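Local atomic coordinates of endo-alpha-(1->5)-L-arabinanase (Bacillus licheniformis, PDB entry 6B7K), a protein that probably hydrolyses internal alpha-(1->5)-arabinofuranosidic linkages of arabinan, as a calcium-containing member of glycoside hydrolase family 43. Residues W68-A82 with Y95-G109. Sequence-based numbering, arbitrary orientation.
Sequences WWKMYVPNHEPHQWA and YYSVSSFGSNTSAIG
Val98 packs both of its methyls against segment 68-82. CG2 sits over a face of the Trp69 indole in a CH-pi contact, 3.6 Å from the centroid of the five-membered ring, while CG1 lies 3.5 Å from His76 CB. With CG1 of Val73 anti to the backbone N (chi1 -172°), its other methyl, CG2, lies beside that N and reaches Ala107 CB, 3.7 Å away. The Trp69 and Tyr96 rings meet rim to rim, their planes 67° apart. An alanine in place of Trp69 would probably leave Val98 CG2 without the indole face it rests on and open a gap beside the Tyr96 rim.

Toward 99-101 the contact becomes polar. Glu77 N donates almost straight to Ser99 O (3.2 Å), and the extended Glu77 side chain receives Phe101 N on OE2 from above the carboxylate plane. Glu77 OE1 takes a weak bond from Trp81 NE1, and Ser99 CB lies over that indole's six-membered ring. Ser97 N to Trp81 O (3.1 Å) and a weak return bond form an antiparallel hydrogen-bonded pair.

This pair lies at the open end of hairpin 81-87/92-98, whose first strand is outermost in a four-stranded blade of the GH43 five-bladed beta-propeller; Phe62 packs against Trp69 and Tyr96.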
ATOM      1  N   TRP A  68      12.535 -17.812  -7.525  1.00 51.29           N
ATOM      2  CA  TRP A  68      13.041 -16.693  -8.311  1.00 51.57           C
ATOM      3  C   TRP A  68      13.222 -15.416  -7.496  1.00 50.64           C
ATOM      4  O   TRP A  68      13.731 -14.431  -8.043  1.00 51.33           O
ATOM      5  CB  TRP A  68      12.121 -16.431  -9.504  1.00 50.08           C
ATOM      6  CG  TRP A  68      10.723 -16.070  -9.130  1.00 46.57           C
ATOM      7  CD1 TRP A  68       9.672 -16.923  -8.973  1.00 45.08           C
ATOM      8  CD2 TRP A  68      10.216 -14.754  -8.869  1.00 44.75           C
ATOM      9  NE1 TRP A  68       8.540 -16.222  -8.629  1.00 42.86           N
ATOM     10  CE2 TRP A  68       8.848 -14.888  -8.560  1.00 42.45           C
ATOM     11  CE3 TRP A  68      10.786 -13.477  -8.867  1.00 45.05           C
ATOM     12  CZ2 TRP A  68       8.042 -13.793  -8.250  1.00 40.37           C
ATOM     13  CZ3 TRP A  68       9.984 -12.391  -8.561  1.00 43.11           C
ATOM     14  CH2 TRP A  68       8.626 -12.557  -8.256  1.00 40.86           C
ATOM     15  N   TRP A  69      12.820 -15.396  -6.221  1.00 49.26           N
ATOM     16  CA  TRP A  69      13.162 -14.267  -5.361  1.00 48.73           C
ATOM     17  C   TRP A  69      14.670 -14.159  -5.183  1.00 51.52           C
ATOM     18  O   TRP A  69      15.236 -13.061  -5.258  1.00 52.44           O
ATOM     19  CB  TRP A  69      12.477 -14.406  -4.000  1.00 46.99           C
ATOM     20  CG  TRP A  69      10.988 -14.247  -4.049  1.00 45.00           C
ATOM     21  CD1 TRP A  69      10.252 -13.727  -5.072  1.00 44.23           C
ATOM     22  CD2 TRP A  69      10.053 -14.617  -3.029  1.00 43.64           C
ATOM     23  NE1 TRP A  69       8.916 -13.746  -4.751  1.00 42.45           N
ATOM     24  CE2 TRP A  69       8.768 -14.290  -3.502  1.00 42.10           C
ATOM     25  CE3 TRP A  69      10.179 -15.192  -1.760  1.00 43.70           C
ATOM     26  CZ2 TRP A  69       7.616 -14.521  -2.753  1.00 40.39           C
ATOM     27  CZ3 TRP A  69       9.033 -15.420  -1.019  1.00 41.92           C
ATOM     28  CH2 TRP A  69       7.770 -15.083  -1.517  1.00 40.21           C
ATOM     29  N   LYS A  70      15.338 -15.291  -4.954  1.00 53.52           N
ATOM     30  CA  LYS A  70      16.790 -15.300  -4.824  1.00 56.91           C
ATOM     31  C   LYS A  70      17.490 -14.801  -6.080  1.00 59.67           C
ATOM     32  O   LYS A  70      18.662 -14.418  -6.009  1.00 63.01           O
ATOM     33  CB  LYS A  70      17.276 -16.712  -4.485  1.00 58.40           C
ATOM     34  CG  LYS A  70      16.999 -17.152  -3.054  1.00 57.36           C
ATOM     35  CD  LYS A  70      17.989 -16.523  -2.085  1.00 59.22           C
ATOM     36  CE  LYS A  70      19.425 -16.888  -2.447  1.00 62.94           C
ATOM     37  NZ  LYS A  70      20.415 -16.274  -1.519  1.00 64.65           N
ATOM     38  N   MET A  71      16.807 -14.798  -7.228  1.00 58.66           N
ATOM     39  CA  MET A  71      17.429 -14.309  -8.455  1.00 60.52           C
ATOM     40  C   MET A  71      17.585 -12.795  -8.431  1.00 59.75           C
ATOM     41  O   MET A  71      18.665 -12.266  -8.715  1.00 62.44           O
ATOM     42  CB  MET A  71      16.608 -14.733  -9.671  1.00 60.12           C
ATOM     43  CG  MET A  71      16.896 -16.128 -10.175  1.00 62.44           C
ATOM     44  SD  MET A  71      15.959 -16.470 -11.675  1.00 62.94           S
ATOM     45  CE  MET A  71      16.674 -15.276 -12.804  1.00 65.26           C
ATOM     46  N   TYR A  72      16.510 -12.079  -8.105  1.00 56.40           N
ATOM     47  CA  TYR A  72      16.503 -10.626  -8.185  1.00 55.90           C
ATOM     48  C   TYR A  72      16.754  -9.944  -6.848  1.00 55.24           C
ATOM     49  O   TYR A  72      17.329  -8.852  -6.825  1.00 56.37           O
ATOM     50  CB  TYR A  72      15.171 -10.142  -8.772  1.00 52.97           C
ATOM     51  CG  TYR A  72      14.888 -10.722 -10.142  1.00 52.88           C
ATOM     52  CD1 TYR A  72      15.692 -10.405 -11.230  1.00 55.64           C
ATOM     53  CD2 TYR A  72      13.824 -11.588 -10.348  1.00 50.42           C
ATOM     54  CE1 TYR A  72      15.444 -10.931 -12.483  1.00 56.22           C
ATOM     55  CE2 TYR A  72      13.568 -12.119 -11.598  1.00 51.21           C
ATOM     56  CZ  TYR A  72      14.381 -11.788 -12.662  1.00 53.78           C
ATOM     57  OH  TYR A  72      14.133 -12.309 -13.911  1.00 54.43           O
ATOM     58  N   VAL A  73      16.341 -10.555  -5.741  1.00 53.83           N
ATOM     59  CA  VAL A  73      16.681 -10.068  -4.406  1.00 54.28           C
ATOM     60  C   VAL A  73      17.281 -11.229  -3.616  1.00 56.02           C
ATOM     61  O   VAL A  73      16.591 -11.840  -2.790  1.00 53.88           O
ATOM     62  CB  VAL A  73      15.455  -9.467  -3.696  1.00 51.09           C
ATOM     63  CG1 VAL A  73      15.871  -8.788  -2.400  1.00 51.27           C
ATOM     64  CG2 VAL A  73      14.744  -8.477  -4.604  1.00 50.56           C
ATOM     65  N   PRO A  74      18.552 -11.575  -3.845  1.00 60.67           N
ATOM     66  CA  PRO A  74      19.129 -12.742  -3.152  1.00 63.82           C
ATOM     67  C   PRO A  74      19.142 -12.618  -1.637  1.00 66.25           C
ATOM     68  O   PRO A  74      18.880 -13.603  -0.935  1.00 64.77           O
ATOM     69  CB  PRO A  74      20.553 -12.809  -3.722  1.00 66.52           C
ATOM     70  CG  PRO A  74      20.472 -12.104  -5.033  1.00 66.35           C
ATOM     71  CD  PRO A  74      19.472 -11.008  -4.843  1.00 63.32           C
ATOM     72  N   ASN A  75      19.438 -11.430  -1.109  1.00 71.35           N
ATOM     73  CA  ASN A  75      19.496 -11.214   0.332  1.00 75.87           C
ATOM     74  C   ASN A  75      18.132 -10.899   0.936  1.00 68.65           C
ATOM     75  O   ASN A  75      18.063 -10.229   1.975  1.00 67.99           O
ATOM     76  CB  ASN A  75      20.480 -10.087   0.657  1.00 85.38           C
ATOM     77  CG  ASN A  75      21.891 -10.380   0.180  1.00100.82           C
ATOM     78  OD1 ASN A  75      22.405  -9.711  -0.716  1.00107.13           O
ATOM     79  ND2 ASN A  75      22.530 -11.373   0.789  1.00105.17           N
ATOM     80  N   HIS A  76      17.047 -11.365   0.323  1.00 62.05           N
ATOM     81  CA  HIS A  76      15.724 -10.923   0.740  1.00 56.49           C
ATOM     82  C   HIS A  76      15.380 -11.448   2.126  1.00 53.77           C
ATOM     83  O   HIS A  76      15.728 -12.575   2.491  1.00 53.99           O
ATOM     84  CB  HIS A  76      14.661 -11.361  -0.271  1.00 53.38           C
ATOM     85  CG  HIS A  76      14.370 -12.831  -0.268  1.00 52.65           C
ATOM     86  ND1 HIS A  76      13.547 -13.427   0.663  1.00 50.76           N
ATOM     87  CD2 HIS A  76      14.771 -13.819  -1.102  1.00 53.70           C
ATOM     88  CE1 HIS A  76      13.465 -14.721   0.411  1.00 51.16           C
ATOM     89  NE2 HIS A  76      14.199 -14.986  -0.654  1.00 52.70           N
ATOM     90  N   GLU A  77      14.700 -10.609   2.903  1.00 51.32           N
ATOM     91  CA  GLU A  77      14.244 -11.008   4.220  1.00 50.30           C
ATOM     92  C   GLU A  77      13.177 -12.092   4.092  1.00 47.60           C
ATOM     93  O   GLU A  77      12.425 -12.116   3.115  1.00 45.98           O
ATOM     94  CB  GLU A  77      13.682  -9.803   4.971  1.00 49.88           C
ATOM     95  CG  GLU A  77      14.627  -8.615   5.040  1.00 52.03           C
ATOM     96  CD  GLU A  77      13.955  -7.368   5.581  1.00 51.16           C
ATOM     97  OE1 GLU A  77      12.741  -7.420   5.862  1.00 49.07           O
ATOM     98  OE2 GLU A  77      14.640  -6.334   5.719  1.00 52.95           O
ATOM     99  N   PRO A  78      13.092 -13.004   5.067  1.00 47.58           N
ATOM    100  CA  PRO A  78      12.138 -14.120   4.934  1.00 45.55           C
ATOM    101  C   PRO A  78      10.694 -13.670   4.804  1.00 42.57           C
ATOM    102  O   PRO A  78       9.923 -14.300   4.070  1.00 41.25           O
ATOM    103  CB  PRO A  78      12.370 -14.934   6.216  1.00 46.68           C
ATOM    104  CG  PRO A  78      12.979 -13.969   7.179  1.00 48.08           C
ATOM    105  CD  PRO A  78      13.817 -13.047   6.349  1.00 49.23           C
ATOM    106  N   HIS A  79      10.306 -12.592   5.478  1.00 41.71           N
ATOM    107  CA  HIS A  79       8.962 -12.052   5.344  1.00 39.24           C
ATOM    108  C   HIS A  79       8.910 -11.057   4.191  1.00 39.07           C
ATOM    109  O   HIS A  79       9.849 -10.285   3.975  1.00 39.53           O
ATOM    110  CB  HIS A  79       8.518 -11.377   6.642  1.00 38.63           C
ATOM    111  CG  HIS A  79       9.348 -10.191   7.022  1.00 39.40           C
ATOM    112  ND1 HIS A  79      10.629 -10.309   7.520  1.00 42.14           N
ATOM    113  CD2 HIS A  79       9.081  -8.865   6.983  1.00 39.66           C
ATOM    114  CE1 HIS A  79      11.115  -9.106   7.768  1.00 42.75           C
ATOM    115  NE2 HIS A  79      10.196  -8.212   7.451  1.00 41.56           N
ATOM    116  N   GLN A  80       7.813 -11.091   3.443  1.00 37.66           N
ATOM    117  CA  GLN A  80       7.581 -10.159   2.351  1.00 36.53           C
ATOM    118  C   GLN A  80       6.737  -8.992   2.845  1.00 34.81           C
ATOM    119  O   GLN A  80       5.977  -9.117   3.809  1.00 33.89           O
ATOM    120  CB  GLN A  80       6.899 -10.856   1.172  1.00 36.01           C
ATOM    121  CG  GLN A  80       7.839 -11.697   0.312  1.00 37.82           C
ATOM    122  CD  GLN A  80       8.456 -12.863   1.069  1.00 39.28           C
ATOM    123  OE1 GLN A  80       7.783 -13.845   1.374  1.00 39.48           O
ATOM    124  NE2 GLN A  80       9.744 -12.757   1.374  1.00 40.87           N
ATOM    125  N   TRP A  81       6.879  -7.850   2.177  1.00 34.54           N
ATOM    126  CA  TRP A  81       6.322  -6.599   2.668  1.00 33.02           C
ATOM    127  C   TRP A  81       5.176  -6.116   1.792  1.00 32.55           C
ATOM    128  O   TRP A  81       5.054  -6.486   0.621  1.00 30.70           O
ATOM    129  CB  TRP A  81       7.372  -5.484   2.714  1.00 33.30           C
ATOM    130  CG  TRP A  81       8.741  -5.846   3.184  1.00 34.61           C
ATOM    131  CD1 TRP A  81       9.140  -6.995   3.805  1.00 34.83           C
ATOM    132  CD2 TRP A  81       9.907  -5.027   3.070  1.00 36.75           C
ATOM    133  NE1 TRP A  81      10.488  -6.942   4.075  1.00 36.97           N
ATOM    134  CE2 TRP A  81      10.980  -5.741   3.635  1.00 38.43           C
ATOM    135  CE3 TRP A  81      10.146  -3.756   2.543  1.00 37.77           C
ATOM    136  CZ2 TRP A  81      12.268  -5.223   3.685  1.00 41.16           C
ATOM    137  CZ3 TRP A  81      11.420  -3.248   2.593  1.00 40.33           C
ATOM    138  CH2 TRP A  81      12.465  -3.977   3.159  1.00 42.07           C
ATOM    139  N   ALA A  82       4.351  -5.253   2.393  1.00 34.62           N
ATOM    140  CA  ALA A  82       3.397  -4.360   1.741  1.00 36.23           C
ATOM    141  C   ALA A  82       2.636  -5.018   0.600  1.00 39.01           C
ATOM    142  O   ALA A  82       2.887  -4.703  -0.571  1.00 38.33           O
ATOM    143  CB  ALA A  82       4.125  -3.119   1.222  1.00 37.61           C
ATOM    144  N   TYR A  95      -0.219  -7.956  -5.429  1.00 28.34           N
ATOM    145  CA  TYR A  95       1.127  -7.431  -5.587  1.00 28.82           C
ATOM    146  C   TYR A  95       1.823  -7.419  -4.234  1.00 28.83           C
ATOM    147  O   TYR A  95       1.205  -7.117  -3.211  1.00 28.13           O
ATOM    148  CB  TYR A  95       1.089  -6.025  -6.187  1.00 28.97           C
ATOM    149  CG  TYR A  95       0.571  -5.990  -7.610  1.00 30.06           C
ATOM    150  CD1 TYR A  95       1.425  -6.206  -8.685  1.00 31.69           C
ATOM    151  CD2 TYR A  95      -0.771  -5.749  -7.880  1.00 29.56           C
ATOM    152  CE1 TYR A  95       0.959  -6.181  -9.987  1.00 32.32           C
ATOM    153  CE2 TYR A  95      -1.246  -5.723  -9.179  1.00 30.14           C
ATOM    154  CZ  TYR A  95      -0.376  -5.940 -10.229  1.00 31.54           C
ATOM    155  OH  TYR A  95      -0.838  -5.913 -11.526  1.00 32.46           O
ATOM    156  N   TYR A  96       3.107  -7.773  -4.230  1.00 30.16           N
ATOM    157  CA  TYR A  96       3.873  -7.877  -2.996  1.00 31.35           C
ATOM    158  C   TYR A  96       5.319  -7.497  -3.277  1.00 33.30           C
ATOM    159  O   TYR A  96       5.762  -7.471  -4.428  1.00 34.83           O
ATOM    160  CB  TYR A  96       3.795  -9.288  -2.397  1.00 32.20           C
ATOM    161  CG  TYR A  96       4.262 -10.380  -3.336  1.00 34.12           C
ATOM    162  CD1 TYR A  96       3.397 -10.933  -4.272  1.00 34.41           C
ATOM    163  CD2 TYR A  96       5.566 -10.862  -3.286  1.00 35.48           C
ATOM    164  CE1 TYR A  96       3.816 -11.931  -5.133  1.00 35.55           C
ATOM    165  CE2 TYR A  96       5.992 -11.860  -4.147  1.00 36.37           C
ATOM    166  CZ  TYR A  96       5.113 -12.389  -5.066  1.00 36.57           C
ATOM    167  OH  TYR A  96       5.523 -13.382  -5.925  1.00 38.80           O
ATOM    168  N   SER A  97       6.056  -7.212  -2.206  1.00 33.37           N
ATOM    169  CA  SER A  97       7.430  -6.746  -2.306  1.00 34.87           C
ATOM    170  C   SER A  97       8.399  -7.805  -1.795  1.00 36.21           C
ATOM    171  O   SER A  97       8.080  -8.585  -0.894  1.00 36.48           O
ATOM    172  CB  SER A  97       7.630  -5.447  -1.519  1.00 34.57           C
ATOM    173  OG  SER A  97       6.640  -4.491  -1.856  1.00 33.66           O
ATOM    174  N   VAL A  98       9.590  -7.815  -2.385  1.00 37.28           N
ATOM    175  CA  VAL A  98      10.697  -8.668  -1.967  1.00 38.43           C
ATOM    176  C   VAL A  98      11.923  -7.769  -1.868  1.00 40.24           C
ATOM    177  O   VAL A  98      12.383  -7.232  -2.884  1.00 41.26           O
ATOM    178  CB  VAL A  98      10.939  -9.821  -2.950  1.00 39.69           C
ATOM    179  CG1 VAL A  98      12.135 -10.641  -2.526  1.00 41.37           C
ATOM    180  CG2 VAL A  98       9.700 -10.697  -3.053  1.00 39.09           C
ATOM    181  N   SER A  99      12.447  -7.588  -0.656  1.00 40.48           N
ATOM    182  CA  SER A  99      13.501  -6.600  -0.438  1.00 41.77           C
ATOM    183  C   SER A  99      14.168  -6.846   0.913  1.00 42.58           C
ATOM    184  O   SER A  99      13.829  -7.786   1.639  1.00 41.98           O
ATOM    185  CB  SER A  99      12.939  -5.179  -0.515  1.00 40.25           C
ATOM    186  OG  SER A  99      13.933  -4.219  -0.204  1.00 41.64           O
ATOM    187  N   SER A 100      15.137  -5.988   1.229  1.00 44.17           N
ATOM    188  CA  SER A 100      15.758  -5.891   2.541  1.00 45.19           C
ATOM    189  C   SER A 100      15.585  -4.465   3.047  1.00 44.57           C
ATOM    190  O   SER A 100      15.495  -3.523   2.253  1.00 45.37           O
ATOM    191  CB  SER A 100      17.251  -6.249   2.491  1.00 48.67           C
ATOM    192  OG  SER A 100      17.444  -7.575   2.031  1.00 49.46           O
ATOM    193  N   PHE A 101      15.523  -4.303   4.367  1.00 43.34           N
ATOM    194  CA  PHE A 101      15.206  -2.994   4.924  1.00 41.86           C
ATOM    195  C   PHE A 101      16.334  -2.003   4.670  1.00 43.48           C
ATOM    196  O   PHE A 101      17.517  -2.350   4.723  1.00 45.02           O
ATOM    197  CB  PHE A 101      14.923  -3.081   6.422  1.00 40.63           C
ATOM    198  CG  PHE A 101      14.319  -1.826   6.989  1.00 38.96           C
ATOM    199  CD1 PHE A 101      12.991  -1.515   6.747  1.00 36.54           C
ATOM    200  CD2 PHE A 101      15.077  -0.955   7.751  1.00 40.67           C
ATOM    201  CE1 PHE A 101      12.430  -0.362   7.255  1.00 36.24           C
ATOM    202  CE2 PHE A 101      14.519   0.201   8.265  1.00 40.49           C
ATOM    203  CZ  PHE A 101      13.193   0.497   8.017  1.00 38.07           C
ATOM    204  N   GLY A 102      15.953  -0.760   4.378  1.00 44.02           N
ATOM    205  CA  GLY A 102      16.906   0.294   4.094  1.00 47.74           C
ATOM    206  C   GLY A 102      17.736   0.036   2.854  1.00 49.78           C
ATOM    207  O   GLY A 102      18.697   0.757   2.580  1.00 52.71           O
ATOM    208  N   SER A 103      17.369  -0.993   2.099  1.00 48.46           N
ATOM    209  CA  SER A 103      18.114  -1.429   0.932  1.00 49.82           C
ATOM    210  C   SER A 103      17.320  -1.123  -0.331  1.00 48.06           C
ATOM    211  O   SER A 103      16.098  -0.947  -0.302  1.00 45.28           O
ATOM    212  CB  SER A 103      18.443  -2.922   1.015  1.00 49.98           C
ATOM    213  OG  SER A 103      19.257  -3.334  -0.072  1.00 52.01           O
ATOM    214  N   ASN A 104      18.042  -1.064  -1.447  1.00 50.19           N
ATOM    215  CA  ASN A 104      17.456  -0.745  -2.738  1.00 49.81           C
ATOM    216  C   ASN A 104      17.231  -1.966  -3.615  1.00 48.32           C
ATOM    217  O   ASN A 104      16.395  -1.906  -4.521  1.00 46.54           O
ATOM    218  CB  ASN A 104      18.351   0.258  -3.486  1.00 53.95           C
ATOM    219  CG  ASN A 104      17.611   1.025  -4.579  1.00 54.01           C
ATOM    220  OD1 ASN A 104      17.833   2.218  -4.767  1.00 55.43           O
ATOM    221  ND2 ASN A 104      16.734   0.336  -5.309  1.00 52.32           N
ATOM    222  N   THR A 105      17.955  -3.058  -3.385  1.00 49.50           N
ATOM    223  CA  THR A 105      17.728  -4.266  -4.163  1.00 48.83           C
ATOM    224  C   THR A 105      16.350  -4.829  -3.839  1.00 45.61           C
ATOM    225  O   THR A 105      16.201  -5.641  -2.920  1.00 45.39           O
ATOM    226  CB  THR A 105      18.819  -5.299  -3.888  1.00 50.58           C
ATOM    227  OG1 THR A 105      20.103  -4.672  -4.009  1.00 53.77           O
ATOM    228  CG2 THR A 105      18.727  -6.432  -4.888  1.00 50.75           C
ATOM    229  N   SER A 106      15.336  -4.388  -4.576  1.00 43.36           N
ATOM    230  CA  SER A 106      13.961  -4.780  -4.319  1.00 39.81           C
ATOM    231  C   SER A 106      13.312  -5.269  -5.604  1.00 40.41           C
ATOM    232  O   SER A 106      13.775  -4.984  -6.712  1.00 41.94           O
ATOM    233  CB  SER A 106      13.153  -3.622  -3.734  1.00 37.05           C
ATOM    234  OG  SER A 106      13.850  -3.016  -2.662  1.00 37.34           O
ATOM    235  N   ALA A 107      12.222  -6.013  -5.439  1.00 39.51           N
ATOM    236  CA  ALA A 107      11.481  -6.553  -6.570  1.00 39.59           C
ATOM    237  C   ALA A 107      10.029  -6.728  -6.162  1.00 38.34           C
ATOM    238  O   ALA A 107       9.746  -7.237  -5.075  1.00 38.40           O
ATOM    239  CB  ALA A 107      12.068  -7.889  -7.030  1.00 40.63           C
ATOM    240  N   ILE A 108       9.117  -6.299  -7.027  1.00 37.75           N
ATOM    241  CA  ILE A 108       7.687  -6.470  -6.809  1.00 36.28           C
ATOM    242  C   ILE A 108       7.223  -7.695  -7.583  1.00 36.39           C
ATOM    243  O   ILE A 108       7.451  -7.798  -8.794  1.00 38.03           O
ATOM    244  CB  ILE A 108       6.899  -5.220  -7.234  1.00 36.16           C
ATOM    245  CG1 ILE A 108       7.260  -4.035  -6.339  1.00 36.06           C
ATOM    246  CG2 ILE A 108       5.402  -5.495  -7.180  1.00 34.60           C
ATOM    247  CD1 ILE A 108       6.596  -2.729  -6.732  1.00 35.89           C
ATOM    248  N   GLY A 109       6.593  -8.636  -6.881  1.00 35.34           N
ATOM    249  CA  GLY A 109       6.030  -9.812  -7.502  1.00 35.31           C
ATOM    250  C   GLY A 109       4.517  -9.715  -7.609  1.00 34.19           C
ATOM    251  O   GLY A 109       3.891  -8.741  -7.204  1.00 32.94           O
TER